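Local coordinates for periplasmic binding protein (Veillonella parvula, PDB 4LJS) that probably captures a ligand, perhaps an iron or corrinoid complex, in the periplasm and delivers it to an ABC-type importer, at residues 176-181 / 297-302. Numbering follows the deposited sequence.
Unlike the reference sequence in segment 297-302: Ser-302 (reference Gly).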
loop_
_atom_site.group_PDB
_atom_site.type_symbol
_atom_site.label_atom_id
_atom_site.label_comp_id
_atom_site.label_asym_id
_atom_site.label_seq_id
_atom_site.Cartn_x
_atom_site.Cartn_y
_atom_site.Cartn_z
ATOM N N GLN A 176 6.936 13.536 4.549
ATOM C CA GLN A 176 8.290 13.967 4.852
ATOM C C GLN A 176 9.062 12.930 5.672
ATOM O O GLN A 176 10.258 12.735 5.465
ATOM C CB GLN A 176 8.287 15.313 5.576
ATOM C CG GLN A 176 9.671 15.949 5.655
ATOM C CD GLN A 176 9.746 17.099 6.642
ATOM O OE1 GLN A 176 10.293 18.160 6.337
ATOM N NE2 GLN A 176 9.211 16.889 7.840
ATOM N N GLU A 177 8.375 12.272 6.603
ATOM C CA GLU A 177 8.990 11.229 7.420
ATOM C C GLU A 177 9.555 10.136 6.518
ATOM O O GLU A 177 10.694 9.691 6.684
ATOM C CB GLU A 177 7.950 10.644 8.379
ATOM C CG GLU A 177 8.352 9.350 9.072
ATOM C CD GLU A 177 7.316 8.884 10.091
ATOM O OE1 GLU A 177 6.146 9.328 10.008
ATOM O OE2 GLU A 177 7.677 8.079 10.979
HETATM N N MSE A 178 8.746 9.716 5.553
HETATM C CA MSE A 178 9.136 8.676 4.613
HETATM C C MSE A 178 10.272 9.132 3.696
HETATM O O MSE A 178 11.260 8.413 3.498
HETATM C CB MSE A 178 7.918 8.237 3.798
HETATM C CG MSE A 178 6.886 7.492 4.640
HETATM SE SE MSE A 178 5.335 6.812 3.649
HETATM C CE MSE A 178 4.582 8.470 3.029
ATOM N N GLN A 179 10.139 10.334 3.147
ATOM C CA GLN A 179 11.152 10.862 2.243
ATOM C C GLN A 179 12.498 11.075 2.938
ATOM O O GLN A 179 13.551 10.776 2.374
ATOM C CB GLN A 179 10.681 12.174 1.623
ATOM C CG GLN A 179 9.463 12.044 0.720
ATOM C CD GLN A 179 9.093 13.375 0.085
ATOM O OE1 GLN A 179 9.322 14.435 0.670
ATOM N NE2 GLN A 179 8.534 13.328 -1.120
ATOM N N GLN A 180 12.463 11.602 4.157
ATOM C CA GLN A 180 13.687 11.835 4.913
ATOM C C GLN A 180 14.382 10.522 5.260
ATOM O O GLN A 180 15.611 10.448 5.317
ATOM C CB GLN A 180 13.390 12.620 6.191
ATOM C CG GLN A 180 13.067 14.080 5.943
ATOM C CD GLN A 180 12.788 14.852 7.218
ATOM O OE1 GLN A 180 12.722 14.281 8.309
ATOM N NE2 GLN A 180 12.621 16.159 7.085
ATOM N N SER A 181 13.576 9.492 5.497
ATOM C CA SER A 181 14.086 8.181 5.848
ATOM C C SER A 181 14.848 7.551 4.677
ATOM O O SER A 181 15.968 7.056 4.848
ATOM C CB SER A 181 12.930 7.283 6.288
ATOM O OG SER A 181 13.404 6.006 6.644
ATOM N N ILE A 297 -0.558 4.873 3.199
ATOM C CA ILE A 297 0.256 5.149 4.385
ATOM C C ILE A 297 1.161 3.983 4.821
ATOM O O ILE A 297 2.187 4.210 5.455
ATOM C CB ILE A 297 -0.627 5.642 5.578
ATOM C CG1 ILE A 297 0.223 6.336 6.643
ATOM C CG2 ILE A 297 -1.436 4.496 6.176
ATOM C CD1 ILE A 297 1.028 7.506 6.126
ATOM N N ARG A 298 0.804 2.747 4.459
ATOM C CA ARG A 298 1.579 1.573 4.884
ATOM C C ARG A 298 2.904 1.418 4.116
ATOM O O ARG A 298 3.691 0.495 4.370
ATOM C CB ARG A 298 0.748 0.281 4.802
ATOM C CG ARG A 298 -0.498 0.269 5.696
ATOM C CD ARG A 298 -0.140 0.520 7.160
ATOM N NE ARG A 298 0.706 -0.542 7.700
ATOM C CZ ARG A 298 0.247 -1.685 8.199
ATOM N NH1 ARG A 298 -1.066 -1.932 8.239
ATOM N NH2 ARG A 298 1.104 -2.584 8.665
ATOM N N LEU A 299 3.147 2.323 3.180
ATOM C CA LEU A 299 4.451 2.413 2.528
ATOM C C LEU A 299 5.582 2.585 3.564
ATOM O O LEU A 299 6.718 2.176 3.329
ATOM C CB LEU A 299 4.464 3.576 1.531
ATOM C CG LEU A 299 5.779 3.834 0.788
ATOM C CD1 LEU A 299 6.299 2.557 0.125
ATOM C CD2 LEU A 299 5.608 4.928 -0.234
ATOM N N LEU A 300 5.261 3.186 4.707
ATOM C CA LEU A 300 6.234 3.336 5.786
ATOM C C LEU A 300 6.780 1.990 6.267
ATOM O O LEU A 300 7.974 1.866 6.550
ATOM C CB LEU A 300 5.628 4.113 6.959
ATOM C CG LEU A 300 6.570 4.364 8.142
ATOM C CD1 LEU A 300 7.848 5.091 7.691
ATOM C CD2 LEU A 300 5.868 5.128 9.267
ATOM N N ASP A 301 5.906 0.988 6.355
ATOM C CA ASP A 301 6.308 -0.353 6.788
ATOM C C ASP A 301 7.321 -0.975 5.820
ATOM O O ASP A 301 8.310 -1.585 6.241
ATOM C CB ASP A 301 5.087 -1.278 6.921
ATOM C CG ASP A 301 4.156 -0.873 8.052
ATOM O OD1 ASP A 301 3.330 0.041 7.853
ATOM O OD2 ASP A 301 4.237 -1.480 9.138
ATOM N N SER A 302 7.067 -0.834 4.521
ATOM C CA SER A 302 7.967 -1.410 3.528
ATOM C C SER A 302 9.301 -0.673 3.442
ATOM O O SER A 302 10.343 -1.312 3.294
ATOM C CB SER A 302 7.313 -1.506 2.153
ATOM O OG SER A 302 6.724 -0.288 1.745
#
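The long helix 168-188, which runs in the chain between the parallel sheet of one lobe and the mixed sheet of the other and so probably forms the interlobe connection, packs over the start of helix 299-310 through selenomethionine Met-178. The nearest CA pair across the contact is Met-178 and Leu-300, 6.2 Å apart. With its CG anti to the carbonyl carbon (chi1 -69°) and an extended chi2, Met-178 sends SE to the first turn of the facing helix, 3.8 Å from Leu-300 N and 4.0 Å from Leu-299 CB. Its CE is then turned aside by the bend at chi3 (-63°). One step back along the same chain, Met-178 CG rests on the Leu-300 methyl CD1 at 4.0 Å. The other methyl of Leu-300, CD2, lies 3.9 Å from Glu-177 OE2; these side chains run roughly perpendicular, and the approach is van der Waals contact between a carboxylate and a methyl. Tyr-155 and Ile-158 of helix 151-164 also touch Met-178, making its surroundings a three-helix junction. Away from helix 168-188, Arg-298 NE makes a salt-bridge hydrogen bond to Asp-301 OD1 at 2.7 Å, nearly straight (171°) and from above the carboxylate plane; Glu-56 pairs with Arg-298 NH1 and Arg-80 with Asp-301 OD1. Such apolar packing of a long connecting helix against the start of another helix is consistent with the helix-linked, two-lobed architecture of the cluster A (class III) binding proteins.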